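Local coordinates for protein cellobiose 2-epimerase (Caldibacillus thermoamylovorans, PDB 5ZHB) that catalyses the epimerisation of cellobiose at C2 of its reducing-end glucose, giving 4-O-beta-D-glucosyl-D-mannose, at residues 247-252 with 310-315; 291-296 with 303-308; 352-357 with 370-375. One frame throughout, in Å; residues are numbered along the deposited sequence.

Contact 1. Residues 247-252 with 310-315; sequences HDIEAS and VEAMVG
The helix segments that carry I249 and E311 run in broadly the same direction, their axes 8.0 Å apart at closest approach and crossing at 37°. Such side-by-side, roughly parallel packing fits neighbouring inner helices of the (alpha/alpha)6 barrel of the N-acylglucosamine 2-epimerase family. I249 does most of the apolar work. Its CG2 lies 3.6 Å from CA of A312. With CG1 anti to the backbone N (chi1 -168°), the longer branch runs on to the backbone of G315, where CD1 is 3.8 Å from C. The glycine has no side chain in the way, which lets the isoleucine lie directly on the helix. On the polar side E250 and E311 meet. The E250 chain is extended and the E311 chain is bent, which brings OE1 of E311 alongside CG of E250 at 3.4 Å. The carboxylate planes are 33° apart, and OE2 of E250 and OE2 of E311 are 3.8 Å from each other. R379 forms a salt bridge with E311 and a long, weak ion pair with E250. H376 ND1 is hydrogen-bonded to OE2 of E311 and W253 NE1 to its OE1. At the far end of the contact one water joins the helices. It donates to OG of S252 at 2.7 Å and to the carbonyl O of G315 at 2.8 Å.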
loop_
_atom_site.group_PDB
_atom_site.type_symbol
_atom_site.label_atom_id
_atom_site.label_comp_id
_atom_site.label_asym_id
_atom_site.label_seq_id
_atom_site.Cartn_x
_atom_site.Cartn_y
_atom_site.Cartn_z
ATOM N N HIS A 247 -6.832 6.989 1.030
ATOM C CA HIS A 247 -5.870 6.947 2.113
ATOM C C HIS A 247 -6.567 6.857 3.472
ATOM O O HIS A 247 -6.147 6.118 4.353
ATOM C CB HIS A 247 -4.924 8.149 2.133
ATOM C CG HIS A 247 -3.840 8.095 1.119
ATOM N ND1 HIS A 247 -3.984 8.714 -0.113
ATOM C CD2 HIS A 247 -2.600 7.590 1.168
ATOM C CE1 HIS A 247 -2.865 8.514 -0.814
ATOM N NE2 HIS A 247 -2.016 7.846 -0.052
ATOM N N ASP A 248 -7.627 7.632 3.661
ATOM C CA ASP A 248 -8.296 7.631 4.962
ATOM C C ASP A 248 -8.805 6.250 5.346
ATOM O O ASP A 248 -8.586 5.786 6.449
ATOM C CB ASP A 248 -9.396 8.677 4.957
ATOM C CG ASP A 248 -8.896 10.111 5.027
ATOM O OD1 ASP A 248 -7.798 10.376 4.485
ATOM O OD2 ASP A 248 -9.593 10.947 5.630
ATOM N N ILE A 249 -9.547 5.598 4.439
ATOM C CA ILE A 249 -10.202 4.357 4.783
ATOM C C ILE A 249 -9.163 3.243 4.897
ATOM O O ILE A 249 -9.288 2.355 5.741
ATOM C CB ILE A 249 -11.367 4.058 3.816
ATOM C CG1 ILE A 249 -12.228 2.924 4.335
ATOM C CG2 ILE A 249 -10.904 3.811 2.372
ATOM C CD1 ILE A 249 -12.781 3.166 5.731
ATOM N N GLU A 250 -8.101 3.320 4.081
ATOM C CA GLU A 250 -6.962 2.433 4.238
ATOM C C GLU A 250 -6.331 2.612 5.620
ATOM O O GLU A 250 -6.110 1.632 6.314
ATOM C CB GLU A 250 -5.950 2.762 3.136
ATOM C CG GLU A 250 -4.698 1.884 3.192
ATOM C CD GLU A 250 -3.649 2.254 2.140
ATOM O OE1 GLU A 250 -3.617 3.431 1.701
ATOM O OE2 GLU A 250 -2.877 1.351 1.744
ATOM N N ALA A 251 -6.013 3.857 5.988
ATOM C CA ALA A 251 -5.398 4.162 7.268
ATOM C C ALA A 251 -6.244 3.665 8.439
ATOM O O ALA A 251 -5.704 3.131 9.405
ATOM C CB ALA A 251 -5.194 5.655 7.390
ATOM N N SER A 252 -7.572 3.825 8.320
ATOM C CA SER A 252 -8.478 3.351 9.357
ATOM C C SER A 252 -8.117 1.929 9.753
ATOM O O SER A 252 -7.902 1.658 10.921
ATOM C CB SER A 252 -9.914 3.453 8.927
ATOM O OG SER A 252 -10.776 2.862 9.883
ATOM N N VAL A 310 -10.861 -1.006 -3.278
ATOM C CA VAL A 310 -10.613 -2.182 -2.459
ATOM C C VAL A 310 -10.238 -1.806 -1.014
ATOM O O VAL A 310 -10.545 -2.551 -0.101
ATOM C CB VAL A 310 -9.529 -3.110 -3.054
ATOM C CG1 VAL A 310 -9.841 -3.480 -4.495
ATOM C CG2 VAL A 310 -8.123 -2.561 -2.941
ATOM N N GLU A 311 -9.474 -0.736 -0.811
ATOM C CA GLU A 311 -9.193 -0.265 0.546
ATOM C C GLU A 311 -10.500 0.113 1.245
ATOM O O GLU A 311 -10.630 -0.088 2.444
ATOM C CB GLU A 311 -8.205 0.897 0.592
ATOM C CG GLU A 311 -6.800 0.505 0.133
ATOM C CD GLU A 311 -6.116 -0.608 0.875
ATOM O OE1 GLU A 311 -6.480 -0.817 2.049
ATOM O OE2 GLU A 311 -5.233 -1.306 0.273
ATOM N N ALA A 312 -11.447 0.697 0.524
ATOM C CA ALA A 312 -12.743 1.011 1.131
ATOM C C ALA A 312 -13.463 -0.275 1.551
ATOM O O ALA A 312 -14.051 -0.346 2.640
ATOM C CB ALA A 312 -13.567 1.844 0.179
ATOM N N MET A 313 -13.390 -1.320 0.718
ATOM C CA MET A 313 -14.042 -2.582 1.083
ATOM C C MET A 313 -13.418 -3.133 2.361
ATOM O O MET A 313 -14.133 -3.565 3.272
ATOM C CB MET A 313 -14.037 -3.626 -0.049
ATOM C CG MET A 313 -15.030 -3.300 -1.137
ATOM S SD MET A 313 -15.131 -4.463 -2.520
ATOM C CE MET A 313 -13.601 -4.209 -3.435
ATOM N N VAL A 314 -12.089 -3.072 2.496
ATOM C CA VAL A 314 -11.469 -3.642 3.677
ATOM C C VAL A 314 -11.821 -2.772 4.895
ATOM O O VAL A 314 -12.209 -3.286 5.935
ATOM C CB VAL A 314 -9.950 -3.858 3.533
ATOM C CG1 VAL A 314 -9.325 -4.392 4.821
ATOM C CG2 VAL A 314 -9.649 -4.796 2.362
ATOM N N GLY A 315 -11.664 -1.458 4.767
ATOM C CA GLY A 315 -11.804 -0.571 5.902
ATOM C C GLY A 315 -13.247 -0.571 6.392
ATOM O O GLY A 315 -13.476 -0.562 7.590
HETATM O O HOH W 1 -11.706 0.391 9.554
#

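Contact 2. Residues 291-296 with 303-308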
loop_
_atom_site.group_PDB
_atom_site.type_symbol
_atom_site.label_atom_id
_atom_site.label_comp_id
_atom_site.label_asym_id
_atom_site.label_seq_id
_atom_site.Cartn_x
_atom_site.Cartn_y
_atom_site.Cartn_z
ATOM N N LEU A 291 -16.365 4.791 -4.741
ATOM C CA LEU A 291 -15.718 5.905 -4.053
ATOM C C LEU A 291 -15.028 6.842 -5.024
ATOM O O LEU A 291 -14.303 6.409 -5.915
ATOM C CB LEU A 291 -14.688 5.441 -3.036
ATOM C CG LEU A 291 -15.300 5.003 -1.714
ATOM C CD1 LEU A 291 -15.744 3.582 -1.850
ATOM C CD2 LEU A 291 -14.342 5.237 -0.595
ATOM N N ALA A 292 -15.224 8.144 -4.778
ATOM C CA ALA A 292 -14.471 9.196 -5.414
ATOM C C ALA A 292 -13.003 9.084 -5.023
ATOM O O ALA A 292 -12.662 8.353 -4.094
ATOM C CB ALA A 292 -15.035 10.560 -5.013
ATOM N N TYR A 293 -12.160 9.881 -5.693
ATOM C CA TYR A 293 -10.721 9.816 -5.482
ATOM C C TYR A 293 -10.239 10.871 -4.490
ATOM O O TYR A 293 -9.587 10.550 -3.497
ATOM C CB TYR A 293 -10.041 9.947 -6.849
ATOM C CG TYR A 293 -8.530 9.842 -6.809
ATOM C CD1 TYR A 293 -7.882 8.842 -6.083
ATOM C CD2 TYR A 293 -7.751 10.772 -7.477
ATOM C CE1 TYR A 293 -6.497 8.752 -6.063
ATOM C CE2 TYR A 293 -6.373 10.705 -7.444
ATOM C CZ TYR A 293 -5.750 9.700 -6.732
ATOM O OH TYR A 293 -4.389 9.685 -6.725
ATOM N N GLU A 294 -10.452 12.146 -4.816
ATOM C CA GLU A 294 -9.847 13.224 -4.048
ATOM C C GLU A 294 -10.794 14.415 -4.049
ATOM O O GLU A 294 -11.619 14.555 -4.960
ATOM C CB GLU A 294 -8.566 13.776 -4.677
ATOM C CG GLU A 294 -7.329 12.919 -4.451
ATOM C CD GLU A 294 -6.148 13.458 -5.254
ATOM O OE1 GLU A 294 -6.336 14.275 -6.176
ATOM O OE2 GLU A 294 -5.032 13.036 -4.938
ATOM N N ASN A 295 -10.621 15.263 -3.033
ATOM C CA ASN A 295 -11.289 16.559 -2.979
ATOM C C ASN A 295 -10.229 17.626 -2.702
ATOM O O ASN A 295 -9.652 17.687 -1.630
ATOM C CB ASN A 295 -12.459 16.522 -2.005
ATOM C CG ASN A 295 -13.184 17.850 -1.920
ATOM O OD1 ASN A 295 -12.725 18.870 -2.443
ATOM N ND2 ASN A 295 -14.349 17.828 -1.306
ATOM N N GLU A 296 -9.902 18.380 -3.748
ATOM C CA GLU A 296 -8.829 19.350 -3.708
ATOM C C GLU A 296 -9.463 20.733 -3.786
ATOM O O GLU A 296 -10.134 21.044 -4.770
ATOM C CB GLU A 296 -7.843 19.207 -4.867
ATOM C CG GLU A 296 -6.583 20.039 -4.636
ATOM C CD GLU A 296 -5.455 19.639 -5.583
ATOM O OE1 GLU A 296 -5.714 18.965 -6.595
ATOM O OE2 GLU A 296 -4.303 19.949 -5.280
ATOM N N THR A 303 -13.121 10.309 -10.469
ATOM C CA THR A 303 -12.499 9.099 -11.000
ATOM C C THR A 303 -12.573 7.994 -9.954
ATOM O O THR A 303 -12.268 8.225 -8.789
ATOM C CB THR A 303 -11.032 9.343 -11.343
ATOM O OG1 THR A 303 -10.965 10.457 -12.217
ATOM C CG2 THR A 303 -10.403 8.141 -12.041
ATOM N N ARG A 304 -13.004 6.803 -10.377
ATOM C CA ARG A 304 -13.002 5.620 -9.543
ATOM C C ARG A 304 -11.684 4.864 -9.735
ATOM O O ARG A 304 -11.473 4.273 -10.797
ATOM C CB ARG A 304 -14.148 4.688 -9.915
ATOM C CG ARG A 304 -15.513 5.064 -9.356
ATOM C CD ARG A 304 -16.096 6.282 -10.091
ATOM N NE ARG A 304 -17.546 6.381 -9.886
ATOM C CZ ARG A 304 -18.325 7.360 -10.353
ATOM N NH1 ARG A 304 -17.792 8.432 -10.902
ATOM N NH2 ARG A 304 -19.630 7.270 -10.201
ATOM N N VAL A 305 -10.797 4.965 -8.740
ATOM C CA VAL A 305 -9.442 4.438 -8.829
ATOM C C VAL A 305 -9.466 3.081 -8.159
ATOM O O VAL A 305 -10.057 2.965 -7.086
ATOM C CB VAL A 305 -8.385 5.371 -8.200
ATOM C CG1 VAL A 305 -6.989 4.771 -8.226
ATOM C CG2 VAL A 305 -8.322 6.710 -8.919
ATOM N N TRP A 306 -8.781 2.083 -8.757
ATOM C CA TRP A 306 -8.911 0.697 -8.335
ATOM C C TRP A 306 -8.558 0.515 -6.854
ATOM O O TRP A 306 -9.334 -0.088 -6.091
ATOM C CB TRP A 306 -8.114 -0.250 -9.269
ATOM C CG TRP A 306 -6.743 -0.625 -8.773
ATOM C CD1 TRP A 306 -6.438 -1.761 -8.092
ATOM C CD2 TRP A 306 -5.534 0.148 -8.822
ATOM N NE1 TRP A 306 -5.112 -1.773 -7.765
ATOM C CE2 TRP A 306 -4.531 -0.613 -8.178
ATOM C CE3 TRP A 306 -5.187 1.386 -9.356
ATOM C CZ2 TRP A 306 -3.225 -0.156 -8.010
ATOM C CZ3 TRP A 306 -3.885 1.820 -9.228
ATOM C CH2 TRP A 306 -2.920 1.059 -8.574
ATOM N N TRP A 307 -7.425 1.050 -6.417
ATOM C CA TRP A 307 -6.946 0.777 -5.065
ATOM C C TRP A 307 -7.857 1.411 -4.014
ATOM O O TRP A 307 -8.005 0.839 -2.935
ATOM C CB TRP A 307 -5.479 1.188 -4.857
ATOM C CG TRP A 307 -5.171 2.663 -4.843
ATOM C CD1 TRP A 307 -4.710 3.423 -5.876
ATOM C CD2 TRP A 307 -5.249 3.543 -3.703
ATOM N NE1 TRP A 307 -4.535 4.718 -5.476
ATOM C CE2 TRP A 307 -4.863 4.822 -4.146
ATOM C CE3 TRP A 307 -5.616 3.369 -2.359
ATOM C CZ2 TRP A 307 -4.818 5.921 -3.284
ATOM C CZ3 TRP A 307 -5.552 4.451 -1.507
ATOM C CH2 TRP A 307 -5.175 5.719 -1.968
ATOM N N VAL A 308 -8.468 2.556 -4.373
ATOM C CA VAL A 308 -9.390 3.241 -3.472
ATOM C C VAL A 308 -10.602 2.359 -3.168
ATOM O O VAL A 308 -10.969 2.177 -2.007
ATOM C CB VAL A 308 -9.778 4.609 -4.072
ATOM C CG1 VAL A 308 -10.902 5.261 -3.271
ATOM C CG2 VAL A 308 -8.581 5.536 -4.253
HETATM O O HOH W 2 -11.501 6.728 -6.600
#
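L291 begins the contact by setting its CB 3.8 Å from CG1 of V308, on the first turn of helix 306-323. Its carbonyl faces strand 299-305, which forms a beta hairpin with strand 294-296, but a water lies between the two chains. The water donates to L291 O at 2.9 Å and to T303 O at 2.8 Å, and it accepts from V305 N at 2.9 Å. It thus bridges the backbones at the open end of the hairpin, and it engages the N-cap residue of the helix. A292 follows with its carbonyl O 3.7 Å from CG1 of V308. Y293 carries the largest share. Its ring is swung anti to the backbone N (chi1 -178°), towards the helix start. CG2 of V305 sits over one face in a CH-pi contact, 3.9 Å from the centroid and 26° off the normal. CG2 of V308 meets the ring edge in its plane, 3.8 Å from CD1. CG of E294 lies over the rim of the opposite face, so both faces have a neighbour. CE1 comes 4.3 Å from CZ2 of W307. The W307 indole itself stacks on H376. A serine in place of Y293 would probably leave V305 CG2 without its CH-pi partner and open a gap beside V308. The direct side-chain contacts are apolar, and the polar link between the backbones passes through a water with both hydrogens donated.

Contact 3. Residues 352-357 with 370-375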
loop_
_atom_site.group_PDB
_atom_site.type_symbol
_atom_site.label_atom_id
_atom_site.label_comp_id
_atom_site.label_asym_id
_atom_site.label_seq_id
_atom_site.Cartn_x
_atom_site.Cartn_y
_atom_site.Cartn_z
ATOM N N TRP A 352 -7.257 -5.875 -13.602
ATOM C CA TRP A 352 -8.118 -4.764 -13.243
ATOM C C TRP A 352 -7.652 -3.512 -13.984
ATOM O O TRP A 352 -6.470 -3.237 -14.175
ATOM C CB TRP A 352 -8.101 -4.536 -11.716
ATOM C CG TRP A 352 -8.686 -5.634 -10.855
ATOM C CD1 TRP A 352 -8.769 -6.972 -11.085
ATOM C CD2 TRP A 352 -9.315 -5.429 -9.567
ATOM N NE1 TRP A 352 -9.394 -7.613 -10.046
ATOM C CE2 TRP A 352 -9.744 -6.684 -9.096
ATOM C CE3 TRP A 352 -9.573 -4.297 -8.791
ATOM C CZ2 TRP A 352 -10.391 -6.840 -7.874
ATOM C CZ3 TRP A 352 -10.217 -4.454 -7.584
ATOM C CH2 TRP A 352 -10.644 -5.695 -7.145
ATOM N N TYR A 353 -8.610 -2.674 -14.348
ATOM C CA TYR A 353 -8.250 -1.361 -14.847
ATOM C C TYR A 353 -7.697 -0.477 -13.730
ATOM O O TYR A 353 -8.021 -0.653 -12.558
ATOM C CB TYR A 353 -9.484 -0.680 -15.411
ATOM C CG TYR A 353 -10.165 -1.418 -16.541
ATOM C CD1 TYR A 353 -9.508 -1.676 -17.744
ATOM C CD2 TYR A 353 -11.517 -1.734 -16.443
ATOM C CE1 TYR A 353 -10.161 -2.336 -18.779
ATOM C CE2 TYR A 353 -12.180 -2.370 -17.475
ATOM C CZ TYR A 353 -11.512 -2.634 -18.653
ATOM O OH TYR A 353 -12.216 -3.235 -19.641
ATOM N N TRP A 354 -6.845 0.469 -14.117
ATOM C CA TRP A 354 -6.296 1.439 -13.198
ATOM C C TRP A 354 -7.437 2.242 -12.576
ATOM O O TRP A 354 -7.509 2.434 -11.362
ATOM C CB TRP A 354 -5.329 2.356 -13.958
ATOM C CG TRP A 354 -4.661 3.383 -13.077
ATOM C CD1 TRP A 354 -5.277 4.451 -12.481
ATOM C CD2 TRP A 354 -3.272 3.486 -12.727
ATOM N NE1 TRP A 354 -4.387 5.171 -11.736
ATOM C CE2 TRP A 354 -3.142 4.629 -11.902
ATOM C CE3 TRP A 354 -2.132 2.756 -13.055
ATOM C CZ2 TRP A 354 -1.918 5.046 -11.390
ATOM C CZ3 TRP A 354 -0.914 3.190 -12.585
ATOM C CH2 TRP A 354 -0.808 4.325 -11.770
ATOM N N SER A 355 -8.317 2.751 -13.443
ATOM C CA SER A 355 -9.420 3.577 -12.977
ATOM C C SER A 355 -10.554 3.555 -13.987
ATOM O O SER A 355 -10.375 3.077 -15.111
ATOM C CB SER A 355 -8.947 4.988 -12.652
ATOM O OG SER A 355 -8.357 5.638 -13.765
ATOM N N VAL A 356 -11.709 4.056 -13.549
ATOM C CA VAL A 356 -12.888 4.214 -14.382
ATOM C C VAL A 356 -13.361 5.662 -14.294
ATOM O O VAL A 356 -13.389 6.249 -13.217
ATOM C CB VAL A 356 -14.011 3.237 -14.002
ATOM C CG1 VAL A 356 -15.227 3.437 -14.891
ATOM C CG2 VAL A 356 -13.521 1.798 -14.043
ATOM N N GLU A 357 -13.671 6.251 -15.451
ATOM C CA GLU A 357 -14.201 7.609 -15.518
ATOM C C GLU A 357 -15.673 7.630 -15.086
ATOM O O GLU A 357 -16.306 6.577 -14.959
ATOM C CB GLU A 357 -14.078 8.146 -16.944
ATOM C CG GLU A 357 -12.660 8.131 -17.519
ATOM C CD GLU A 357 -11.652 8.939 -16.732
ATOM O OE1 GLU A 357 -12.057 10.029 -16.285
ATOM O OE2 GLU A 357 -10.496 8.500 -16.535
ATOM N N PRO A 370 5.196 0.437 -12.537
ATOM C CA PRO A 370 5.810 0.869 -11.293
ATOM C C PRO A 370 4.796 1.244 -10.221
ATOM O O PRO A 370 5.114 1.108 -9.049
ATOM C CB PRO A 370 6.680 2.059 -11.725
ATOM C CG PRO A 370 7.014 1.737 -13.166
ATOM C CD PRO A 370 5.707 1.175 -13.705
ATOM N N TRP A 371 3.630 1.763 -10.620
ATOM C CA TRP A 371 2.654 2.238 -9.655
ATOM C C TRP A 371 1.373 1.417 -9.675
ATOM O O TRP A 371 0.414 1.799 -9.010
ATOM C CB TRP A 371 2.367 3.727 -9.888
ATOM C CG TRP A 371 3.587 4.542 -9.567
ATOM C CD1 TRP A 371 4.366 5.223 -10.455
ATOM C CD2 TRP A 371 4.258 4.604 -8.283
ATOM N NE1 TRP A 371 5.443 5.760 -9.803
ATOM C CE2 TRP A 371 5.409 5.395 -8.477
ATOM C CE3 TRP A 371 3.991 4.096 -7.001
ATOM C CZ2 TRP A 371 6.294 5.671 -7.436
ATOM C CZ3 TRP A 371 4.882 4.352 -5.974
ATOM C CH2 TRP A 371 6.023 5.128 -6.195
ATOM N N LYS A 372 1.369 0.256 -10.353
ATOM C CA LYS A 372 0.192 -0.595 -10.315
ATOM C C LYS A 372 0.637 -2.046 -10.324
ATOM O O LYS A 372 1.269 -2.499 -11.293
ATOM C CB LYS A 372 -0.796 -0.318 -11.443
ATOM C CG LYS A 372 -2.091 -1.173 -11.298
ATOM C CD LYS A 372 -3.207 -0.757 -12.243
ATOM C CE LYS A 372 -4.402 -1.668 -12.232
ATOM N NZ LYS A 372 -4.055 -3.052 -12.486
ATOM N N CYS A 373 0.328 -2.721 -9.211
ATOM C CA CYS A 373 0.819 -4.065 -8.994
ATOM C C CYS A 373 -0.259 -4.816 -8.217
ATOM O O CYS A 373 -1.419 -4.409 -8.240
ATOM C CB CYS A 373 2.240 -4.008 -8.460
ATOM S SG CYS A 373 2.314 -3.118 -6.886
ATOM N N PRO A 374 0.012 -6.043 -7.726
ATOM C CA PRO A 374 -1.052 -6.847 -7.124
ATOM C C PRO A 374 -1.281 -6.683 -5.626
ATOM O O PRO A 374 -2.058 -7.433 -5.063
ATOM C CB PRO A 374 -0.511 -8.257 -7.426
ATOM C CG PRO A 374 0.972 -8.132 -7.217
ATOM C CD PRO A 374 1.293 -6.758 -7.778
ATOM N N TYR A 375 -0.582 -5.745 -4.972
ATOM C CA TYR A 375 -0.637 -5.647 -3.519
ATOM C C TYR A 375 -2.031 -5.241 -3.037
ATOM O O TYR A 375 -2.602 -5.949 -2.196
ATOM C CB TYR A 375 0.514 -4.760 -3.030
ATOM C CG TYR A 375 0.257 -3.727 -1.940
ATOM C CD1 TYR A 375 0.267 -4.066 -0.594
ATOM C CD2 TYR A 375 0.100 -2.379 -2.260
ATOM C CE1 TYR A 375 0.114 -3.112 0.410
ATOM C CE2 TYR A 375 -0.047 -1.411 -1.269
ATOM C CZ TYR A 375 -0.069 -1.780 0.071
ATOM O OH TYR A 375 -0.184 -0.829 1.066
#
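A lysine-to-carbonyl bond and a layer of tryptophan packing join K372 to W352 and W354. The contact ties the region around strand 355-356 to the loop that leads into helix 375-387, the last helix of this (alpha/alpha)6-barrel chain. The backbones do not pair. The nearest CA atoms, those of W354 and K372, are 7.4 Å apart, and side chains fill the distance. The K372 chain runs antiparallel to the W354 side chain. CB of K372 is 3.7 Å from CZ3 of W354, and CD of K372 is 3.8 Å from CE3 of the same indole. The W371 side chain runs alongside that of W354, with its CB 3.7 Å from CH2 of W354. Outside partners hold the W354 indole as well: R365 makes a cation-pi contact with it, and W306 meets it edge-to-face. W371 turns its own ring to W96. The K372 chain is extended up to its last bend (chi4 -54°), which brings the amino group to the backbone just before W354. That group is buried and well supplied with oxygens. It also hydrogen-bonds to I367 O and forms a salt bridge with OE2 of E351, and W306 adds a cation-pi contact. The bond across the contact runs from NZ of K372 to O of W352, 3.0 Å long, with a C=O...N angle of 135° and the nitrogen tilted 33° out of the carbonyl plane.

How the contacts relate
The contacts follow the C-terminal half of the chain. The segments of contact 2 lie between those of contact 1, and contact 3 comes after both. Contacts 1 and 2 share helix 306-323, and their centres are about 12 Å apart. Contacts 2 and 3, whose centres are also about 12 Å apart, meet in the antiparallel sheet, where strands 299-305 and 355-356 are neighbours. The centres of contacts 1 and 3 are about 16 Å apart, but the two still touch, through V310 CG1 and W352 CZ3. Together they link the inner helices 245-262 and 306-323 to the strands at one end of the barrel. In related epimerases the sugar site lies within the ring of inner helices, so contact 1 probably lies close to it.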